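Local coordinates for protein tryptophan halogenase (Shewanella frigidimarina, PDB 2PYX) that probably works as an FAD-dependent halogenase of the tryptophan halogenase family, with the flavin monooxygenase chemistry expected of that family, at residues Gln200-Asn203 / Ile209-Leu212; Leu234-Gly237 / Gln241-Phe244; Gln378-Pro381 / Val385-Thr388. All coordinates share one frame; numbering follows the deposited sequence.

Contact 1: residues Gln200-Asn203 / Ile209-Leu212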
ATOM      1  N   GLN A 200     -22.191  -5.191  23.460  1.00 16.02           N
ATOM      2  CA  GLN A 200     -22.332  -6.629  23.223  1.00 15.61           C
ATOM      3  C   GLN A 200     -22.414  -6.918  21.754  1.00 16.43           C
ATOM      4  O   GLN A 200     -22.980  -6.125  20.999  1.00 16.68           O
ATOM      5  CB  GLN A 200     -23.612  -7.192  23.818  1.00 16.86           C
ATOM      6  CG  GLN A 200     -23.720  -7.103  25.305  1.00 17.08           C
ATOM      7  CD  GLN A 200     -25.069  -7.554  25.770  1.00 13.26           C
ATOM      8  OE1 GLN A 200     -25.902  -6.729  26.188  1.00 18.11           O
ATOM      9  NE2 GLN A 200     -25.322  -8.844  25.686  1.00 10.94           N
ATOM     10  N   ILE A 201     -21.903  -8.082  21.371  1.00 15.87           N
ATOM     11  CA  ILE A 201     -22.064  -8.633  20.044  1.00 16.79           C
ATOM     12  C   ILE A 201     -22.920  -9.884  20.209  1.00 17.48           C
ATOM     13  O   ILE A 201     -22.530 -10.832  20.922  1.00 19.58           O
ATOM     14  CB  ILE A 201     -20.687  -9.033  19.431  1.00 15.65           C
ATOM     15  CG1 ILE A 201     -19.707  -7.867  19.573  1.00 19.60           C
ATOM     16  CG2 ILE A 201     -20.845  -9.539  17.995  1.00 18.00           C
ATOM     17  CD1 ILE A 201     -18.259  -8.236  19.300  1.00 22.60           C
ATOM     18  N   ILE A 202     -24.071  -9.899  19.549  1.00 17.49           N
ATOM     19  CA  ILE A 202     -25.057 -10.971  19.703  1.00 17.27           C
ATOM     20  C   ILE A 202     -25.097 -11.854  18.470  1.00 17.59           C
ATOM     21  O   ILE A 202     -25.247 -11.348  17.340  1.00 16.16           O
ATOM     22  CB  ILE A 202     -26.483 -10.383  19.890  1.00 16.12           C
ATOM     23  CG1 ILE A 202     -26.476  -9.287  20.942  1.00 17.13           C
ATOM     24  CG2 ILE A 202     -27.498 -11.474  20.193  1.00 21.13           C
ATOM     25  CD1 ILE A 202     -25.981  -9.717  22.236  1.00 18.27           C
ATOM     26  N   ASN A 203     -25.010 -13.163  18.675  1.00 14.56           N
ATOM     27  CA  ASN A 203     -25.102 -14.097  17.590  1.00 15.11           C
ATOM     28  C   ASN A 203     -26.487 -14.647  17.449  1.00 17.16           C
ATOM     29  O   ASN A 203     -27.254 -14.671  18.413  1.00 19.13           O
ATOM     30  CB  ASN A 203     -24.134 -15.258  17.824  1.00 14.91           C
ATOM     31  CG  ASN A 203     -22.667 -14.848  17.645  1.00 18.33           C
ATOM     32  OD1 ASN A 203     -22.351 -13.744  17.171  1.00 18.51           O
ATOM     33  ND2 ASN A 203     -21.762 -15.747  18.034  1.00 19.60           N
ATOM     34  N   ILE A 209     -23.118 -13.245  13.517  1.00 13.33           N
ATOM     35  CA  ILE A 209     -23.476 -12.035  14.260  1.00 13.80           C
ATOM     36  C   ILE A 209     -24.841 -11.549  13.749  1.00 15.07           C
ATOM     37  O   ILE A 209     -25.119 -11.541  12.541  1.00 14.46           O
ATOM     38  CB  ILE A 209     -22.439 -10.924  14.089  1.00 14.73           C
ATOM     39  CG1 ILE A 209     -21.057 -11.417  14.529  1.00 14.34           C
ATOM     40  CG2 ILE A 209     -22.850  -9.693  14.866  1.00 16.61           C
ATOM     41  CD1 ILE A 209     -19.951 -10.478  14.184  1.00 13.57           C
ATOM     42  N   GLU A 210     -25.722 -11.233  14.691  1.00 16.07           N
ATOM     43  CA  GLU A 210     -27.092 -10.801  14.404  1.00 16.65           C
ATOM     44  C   GLU A 210     -27.270  -9.314  14.672  1.00 15.87           C
ATOM     45  O   GLU A 210     -27.920  -8.591  13.924  1.00 15.59           O
ATOM     46  CB  GLU A 210     -28.034 -11.589  15.311  1.00 18.09           C
ATOM     47  CG  GLU A 210     -29.450 -11.164  15.269  1.00 25.72           C
ATOM     48  CD  GLU A 210     -30.259 -12.025  16.186  1.00 32.08           C
ATOM     49  OE1 GLU A 210     -30.650 -13.118  15.733  1.00 37.92           O
ATOM     50  OE2 GLU A 210     -30.421 -11.637  17.367  1.00 37.37           O
ATOM     51  N   LYS A 211     -26.704  -8.838  15.754  1.00 14.36           N
ATOM     52  CA  LYS A 211     -26.887  -7.468  16.133  1.00 14.84           C
ATOM     53  C   LYS A 211     -25.846  -7.039  17.131  1.00 15.58           C
ATOM     54  O   LYS A 211     -25.169  -7.872  17.750  1.00 15.11           O
ATOM     55  CB  LYS A 211     -28.314  -7.220  16.665  1.00 14.46           C
ATOM     56  CG  LYS A 211     -28.613  -7.909  17.964  1.00 18.60           C
ATOM     57  CD  LYS A 211     -30.084  -7.772  18.310  1.00 20.10           C
ATOM     58  CE  LYS A 211     -30.454  -8.557  19.562  1.00 23.24           C
ATOM     59  NZ  LYS A 211     -31.955  -8.547  19.736  1.00 22.88           N
ATOM     60  N   LEU A 212     -25.673  -5.728  17.228  1.00 15.17           N
ATOM     61  CA  LEU A 212     -24.784  -5.124  18.189  1.00 15.80           C
ATOM     62  C   LEU A 212     -25.616  -4.330  19.163  1.00 18.46           C
ATOM     63  O   LEU A 212     -26.547  -3.658  18.763  1.00 18.33           O
ATOM     64  CB  LEU A 212     -23.781  -4.197  17.521  1.00 17.84           C
ATOM     65  CG  LEU A 212     -22.991  -4.832  16.393  1.00 17.20           C
ATOM     66  CD1 LEU A 212     -22.067  -3.776  15.818  1.00 19.79           C
ATOM     67  CD2 LEU A 212     -22.183  -6.025  16.891  1.00 16.67           C
TER

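Contact 2: residues Leu234-Gly237 / Gln241-Phe244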
ATOM      1  N   LEU A 234     -11.651  -6.938  16.987  1.00 14.77           N
ATOM      2  CA  LEU A 234     -12.678  -7.299  17.965  1.00 15.06           C
ATOM      3  C   LEU A 234     -13.766  -8.270  17.488  1.00 16.23           C
ATOM      4  O   LEU A 234     -14.308  -9.055  18.282  1.00 15.36           O
ATOM      5  CB  LEU A 234     -13.325  -6.038  18.523  1.00 16.76           C
ATOM      6  CG  LEU A 234     -12.405  -5.050  19.243  1.00 21.86           C
ATOM      7  CD1 LEU A 234     -13.182  -3.849  19.715  1.00 28.12           C
ATOM      8  CD2 LEU A 234     -11.676  -5.708  20.419  1.00 24.30           C
ATOM      9  N   LEU A 235     -14.089  -8.233  16.189  1.00 12.58           N
ATOM     10  CA  LEU A 235     -15.119  -9.085  15.641  1.00 13.63           C
ATOM     11  C   LEU A 235     -14.503 -10.348  15.055  1.00 11.77           C
ATOM     12  O   LEU A 235     -14.866 -11.466  15.390  1.00 12.54           O
ATOM     13  CB  LEU A 235     -15.950  -8.366  14.577  1.00 11.89           C
ATOM     14  CG  LEU A 235     -17.110  -7.502  15.109  1.00 20.27           C
ATOM     15  CD1 LEU A 235     -16.656  -6.371  15.953  1.00 23.95           C
ATOM     16  CD2 LEU A 235     -17.980  -7.008  13.949  1.00 16.78           C
ATOM     17  N   LEU A 236     -13.554 -10.188  14.154  1.00 11.22           N
ATOM     18  CA  LEU A 236     -13.040 -11.351  13.456  1.00  9.99           C
ATOM     19  C   LEU A 236     -12.075 -12.186  14.334  1.00 11.73           C
ATOM     20  O   LEU A 236     -12.246 -13.396  14.529  1.00 12.82           O
ATOM     21  CB  LEU A 236     -12.350 -10.920  12.158  1.00 12.66           C
ATOM     22  CG  LEU A 236     -11.910 -12.105  11.293  1.00 10.28           C
ATOM     23  CD1 LEU A 236     -12.999 -12.477  10.324  1.00 14.84           C
ATOM     24  CD2 LEU A 236     -10.607 -11.853  10.546  1.00 15.25           C
ATOM     25  N   GLY A 237     -11.071 -11.511  14.872  1.00 12.13           N
ATOM     26  CA  GLY A 237     -10.094 -12.208  15.703  1.00 13.56           C
ATOM     27  C   GLY A 237     -10.627 -12.617  17.048  1.00 15.63           C
ATOM     28  O   GLY A 237     -10.427 -13.758  17.446  1.00 18.04           O
ATOM     29  N   GLN A 241     -12.845 -15.737  16.732  1.00 12.98           N
ATOM     30  CA  GLN A 241     -11.686 -16.566  17.026  1.00 14.27           C
ATOM     31  C   GLN A 241     -10.909 -17.010  15.796  1.00 13.35           C
ATOM     32  O   GLN A 241     -10.340 -18.102  15.774  1.00 15.21           O
ATOM     33  CB  GLN A 241     -12.118 -17.749  17.913  1.00 14.35           C
ATOM     34  CG  GLN A 241     -12.485 -17.285  19.300  1.00 17.34           C
ATOM     35  CD  GLN A 241     -11.271 -16.893  20.135  1.00 23.33           C
ATOM     36  OE1 GLN A 241     -10.403 -17.730  20.401  1.00 26.16           O
ATOM     37  NE2 GLN A 241     -11.202 -15.628  20.552  1.00 22.20           N
ATOM     38  N   VAL A 242     -10.825 -16.144  14.773  1.00 12.05           N
ATOM     39  CA  VAL A 242     -10.018 -16.473  13.612  1.00 10.06           C
ATOM     40  C   VAL A 242      -8.558 -16.335  14.004  1.00  9.92           C
ATOM     41  O   VAL A 242      -8.158 -15.287  14.453  1.00 11.01           O
ATOM     42  CB  VAL A 242     -10.340 -15.558  12.420  1.00 12.31           C
ATOM     43  CG1 VAL A 242      -9.388 -15.827  11.269  1.00  9.52           C
ATOM     44  CG2 VAL A 242     -11.789 -15.765  11.982  1.00 12.94           C
ATOM     45  N   PRO A 243      -7.768 -17.390  13.812  1.00 11.05           N
ATOM     46  CA  PRO A 243      -6.361 -17.362  14.244  1.00 12.89           C
ATOM     47  C   PRO A 243      -5.486 -16.371  13.500  1.00 13.21           C
ATOM     48  O   PRO A 243      -5.720 -16.069  12.320  1.00 11.25           O
ATOM     49  CB  PRO A 243      -5.847 -18.778  13.944  1.00 15.42           C
ATOM     50  CG  PRO A 243      -6.978 -19.565  13.614  1.00 19.80           C
ATOM     51  CD  PRO A 243      -8.134 -18.696  13.238  1.00 13.77           C
ATOM     52  N   PHE A 244      -4.463 -15.910  14.210  1.00 12.86           N
ATOM     53  CA  PHE A 244      -3.462 -14.984  13.658  1.00 10.45           C
ATOM     54  C   PHE A 244      -2.223 -15.763  13.269  1.00 12.12           C
ATOM     55  O   PHE A 244      -1.731 -16.600  14.047  1.00 13.05           O
ATOM     56  CB  PHE A 244      -3.091 -13.949  14.701  1.00 11.30           C
ATOM     57  CG  PHE A 244      -2.227 -12.842  14.167  1.00 10.31           C
ATOM     58  CD1 PHE A 244      -2.782 -11.831  13.395  1.00  9.37           C
ATOM     59  CD2 PHE A 244      -0.866 -12.781  14.445  1.00 12.22           C
ATOM     60  CE1 PHE A 244      -2.023 -10.797  12.892  1.00 13.39           C
ATOM     61  CE2 PHE A 244      -0.116 -11.738  13.946  1.00 12.32           C
ATOM     62  CZ  PHE A 244      -0.701 -10.745  13.165  1.00 13.20           C
TER

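Contact 3: residues Gln378-Pro381 / Val385-Thr388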
ATOM      1  N   GLN A 378     -18.647  -8.450  -5.203  1.00 10.10           N
ATOM      2  CA  GLN A 378     -19.152  -9.784  -4.918  1.00 10.42           C
ATOM      3  C   GLN A 378     -20.125  -9.775  -3.738  1.00 11.31           C
ATOM      4  O   GLN A 378     -20.114 -10.667  -2.911  1.00 13.78           O
ATOM      5  CB  GLN A 378     -17.992 -10.719  -4.607  1.00 11.64           C
ATOM      6  CG  GLN A 378     -17.071 -10.872  -5.785  1.00 11.59           C
ATOM      7  CD  GLN A 378     -16.216 -12.118  -5.727  1.00 18.69           C
ATOM      8  OE1 GLN A 378     -16.723 -13.207  -5.540  1.00 14.54           O
ATOM      9  NE2 GLN A 378     -14.924 -11.952  -5.855  1.00 23.68           N
ATOM     10  N   LEU A 379     -21.000  -8.778  -3.675  1.00  9.75           N
ATOM     11  CA  LEU A 379     -21.947  -8.700  -2.588  1.00 10.89           C
ATOM     12  C   LEU A 379     -22.791  -9.970  -2.608  1.00  9.75           C
ATOM     13  O   LEU A 379     -23.402 -10.310  -3.613  1.00 10.98           O
ATOM     14  CB  LEU A 379     -22.830  -7.470  -2.780  1.00 14.68           C
ATOM     15  CG  LEU A 379     -23.983  -7.323  -1.782  1.00 17.62           C
ATOM     16  CD1 LEU A 379     -23.470  -6.877  -0.462  1.00 20.88           C
ATOM     17  CD2 LEU A 379     -25.049  -6.379  -2.302  1.00 18.31           C
ATOM     18  N   PRO A 380     -22.786 -10.715  -1.510  1.00  9.66           N
ATOM     19  CA  PRO A 380     -23.553 -11.959  -1.579  1.00 11.06           C
ATOM     20  C   PRO A 380     -25.046 -11.728  -1.733  1.00 12.50           C
ATOM     21  O   PRO A 380     -25.597 -10.842  -1.060  1.00 11.48           O
ATOM     22  CB  PRO A 380     -23.272 -12.630  -0.240  1.00 13.95           C
ATOM     23  CG  PRO A 380     -22.074 -11.974   0.287  1.00 15.11           C
ATOM     24  CD  PRO A 380     -22.112 -10.574  -0.215  1.00 12.95           C
ATOM     25  N   PRO A 381     -25.706 -12.506  -2.614  1.00 11.26           N
ATOM     26  CA  PRO A 381     -27.153 -12.360  -2.716  1.00 11.79           C
ATOM     27  C   PRO A 381     -27.894 -12.594  -1.430  1.00 12.59           C
ATOM     28  O   PRO A 381     -28.867 -11.899  -1.132  1.00 14.62           O
ATOM     29  CB  PRO A 381     -27.523 -13.414  -3.764  1.00 12.24           C
ATOM     30  CG  PRO A 381     -26.300 -13.501  -4.655  1.00 11.81           C
ATOM     31  CD  PRO A 381     -25.148 -13.379  -3.672  1.00 11.99           C
ATOM     32  N   VAL A 385     -25.933 -18.649   0.155  1.00 10.97           N
ATOM     33  CA  VAL A 385     -24.812 -18.794  -0.804  1.00 10.82           C
ATOM     34  C   VAL A 385     -23.541 -18.049  -0.408  1.00 11.71           C
ATOM     35  O   VAL A 385     -22.528 -18.139  -1.126  1.00 12.06           O
ATOM     36  CB  VAL A 385     -25.221 -18.441  -2.255  1.00 11.06           C
ATOM     37  CG1 VAL A 385     -26.476 -19.246  -2.664  1.00 14.13           C
ATOM     38  CG2 VAL A 385     -25.433 -16.944  -2.419  1.00 13.47           C
HETATM   39  N   MSE A 386     -23.583 -17.356   0.732  1.00  9.55           N
HETATM   40  CA  MSE A 386     -22.477 -16.496   1.159  1.00 10.52           C
HETATM   41  C   MSE A 386     -21.181 -17.256   1.276  1.00 10.72           C
HETATM   42  O   MSE A 386     -20.122 -16.721   0.915  1.00 11.23           O
HETATM   43  CB  MSE A 386     -22.782 -15.833   2.493  1.00 10.06           C
HETATM   44  CG  MSE A 386     -21.664 -14.966   3.013  1.00 11.13           C
HETATM   45 SE   MSE A 386     -22.172 -14.035   4.639  0.75 11.13          SE
HETATM   46  CE  MSE A 386     -23.647 -12.892   4.035  1.00 14.57           C
ATOM     47  N   ASP A 387     -21.214 -18.491   1.777  1.00  9.99           N
ATOM     48  CA  ASP A 387     -19.965 -19.220   2.033  1.00  9.84           C
ATOM     49  C   ASP A 387     -19.205 -19.565   0.749  1.00 10.18           C
ATOM     50  O   ASP A 387     -17.976 -19.715   0.773  1.00 10.51           O
ATOM     51  CB  ASP A 387     -20.210 -20.490   2.819  1.00 10.87           C
ATOM     52  CG  ASP A 387     -20.639 -20.256   4.276  1.00 14.13           C
ATOM     53  OD1 ASP A 387     -20.805 -19.109   4.757  1.00 15.29           O
ATOM     54  OD2 ASP A 387     -20.832 -21.306   4.959  1.00 20.65           O
ATOM     55  N   THR A 388     -19.892 -19.673  -0.379  1.00 10.43           N
ATOM     56  CA  THR A 388     -19.235 -19.894  -1.658  1.00  9.39           C
ATOM     57  C   THR A 388     -18.413 -18.684  -2.008  1.00 10.65           C
ATOM     58  O   THR A 388     -17.278 -18.793  -2.477  1.00 11.36           O
ATOM     59  CB  THR A 388     -20.252 -20.203  -2.763  1.00 10.22           C
ATOM     60  OG1 THR A 388     -20.934 -21.404  -2.379  1.00 11.94           O
ATOM     61  CG2 THR A 388     -19.636 -20.401  -4.125  1.00 13.14           C
TER

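Contact 1: residues Gln200-Asn203 / Ile209-Leu212
Ile202 O takes two backbone N-H groups from the facing strand. Glu210 N reaches Ile202 O at 2.7 Å, a short, straight bond with 169° at the hydrogen that lies in the carbonyl plane, while Lys211 N to Ile202 O is weak at 3.3 Å. The same residue's N gives its hydrogen back to Lys211: Ile202 N to Lys211 O, 2.9 Å, almost in line with the carbonyl bond. Since Glu210 and Lys211 both face Ile202, the pairing slips by one residue: a classic beta bulge, which leaves Asn203 opposite Ile209 with diverging side chains. On one face of the sheet, the Ile201 CG2 methyl, set anti to the backbone N, meets Ile209 CG2 at 3.7 Å and Leu212 CD2 at 3.9 Å; Ile201 and Leu212 run side by side. The other face carries Ile202 CB, 3.8 Å from Lys211 CG. Both strands belong to the hairpin 198-203/209-214, the first two strands of an antiparallel three-stranded sheet inserted in the chain between strands 192-195 and 224-227 of the Rossmann-type sheet, as in FAD-binding domains of the glutathione reductase type. Extended beyond CG, the Lys211 chain carries NZ to a salt bridge with Glu219 on the third strand, 219-221. At the bulged end, Asn203 OD1 lies 3.8 Å from Ile209 CG1 and is hydrogen-bonded by His239 NE2. The face of Ile201, Ile209 and Leu212 packs inward: Ile209 meets Leu235 of helix 234-239, and Leu212 reaches Ile11 and Val13 and lies close to Val198, a predicted FAD-binding residue.

Contact 2: residues Leu234-Gly237 / Gln241-Phe244
Leu236 and Val242 cross at a slant where helix 234-239 ends and the chain swings out toward strand 244-246. The ending resembles a Schellman motif, with Gln241 in positive phi (58°), but it is one residue wider than the classic form in its backbone bond: Val242 N reaches back six positions to Leu236 O, at 3.1 Å and 170° at the hydrogen. A pi-type turn at 234-237 accompanies this width. With CG anti to its backbone N (chi1 -174°), the Leu236 side chain turns its branch point to Val242, and Leu236 CG meets Val242 CG2 at 3.7 Å. Leu236 CD1 lies 3.9 Å from Val242 CG2. That methyl also rests against Leu236 O, so the apolar contact and the backbone bond share one patch. Gln344, on strand 343-344, touches both side chains from outside the pair. Gln241 sets out from its CA away from the helix turn, then bends at chi2, and NE2 gives a hydrogen bond to Glu238 O. Downstream, Val242 O accepts from Arg339 NH1. Gly237 O lies 3.1 Å from Gln241 CA, a CA-H...O contact.

Contact 3: residues Gln378-Pro381 / Val385-Thr388
The loop between helices 363-377 and 383-413 folds back on the first turns of the second helix, and two consecutive prolines make the contact. The CB of Pro380 leaves toward the helix, and the ring meets Met386, which is built as selenomethionine; Pro381 meets Val385. Pro380 CG approaches Met386 CG at 4.1 Å, with the ring slanting across the side chain. The Met386 chain leaves the backbone extended, CG anti to the backbone N, and then bends at chi3 (-63°), which leaves Met386 CE 4.2 Å from Pro380 CG. This short connection between two helices uses no hydrogen bond between the two segments; the contact is wholly apolar. Next door, Pro381 and Val385 cross at about a right angle, with Pro381 CD 3.8 Å from Val385 CG2. The valine methyl that does the touching sits between the backbone N and the carbonyl carbon. At the helix start Asn382 OD1 accepts from Val385 N, as an N-cap side chain does, and Asp387 OD1 forms a salt bridge with Arg383; the bond from Thr388 N to Val385 O, 3.1 Å, is the helix's own. Trp343 packs on both Pro380 and Met386, joining the buried half of the turn to strand 343-344 at the edge of the Rossmann-type sheet. Back at the end of the first helix, Gln378 OE1 takes a hydrogen bond from Arg392 NE, one more tie between the loop and the second helix.

How the contacts relate
Contact 2 is the buried one; contacts 1 and 3 are each partly buried. All three flank the Rossmann-type sheet. Contacts 1 and 2 touch directly: Ile209 CD1 lies 4.0 Å from Leu235 CD2, so the hairpin's inner face packs on the helix whose end forms contact 2. Contact 3 stands apart, its centre about 20 Å from the centre of each of the others, yet it reaches the same strand 343-344 as contact 2, through Trp343 where contact 2 uses Gln344. The chemistry shifts accordingly: a ladder of backbone bonds in the hairpin, one wide backbone bond together with leucine-valine packing at the helix end, and purely apolar proline packing in the interhelix loop.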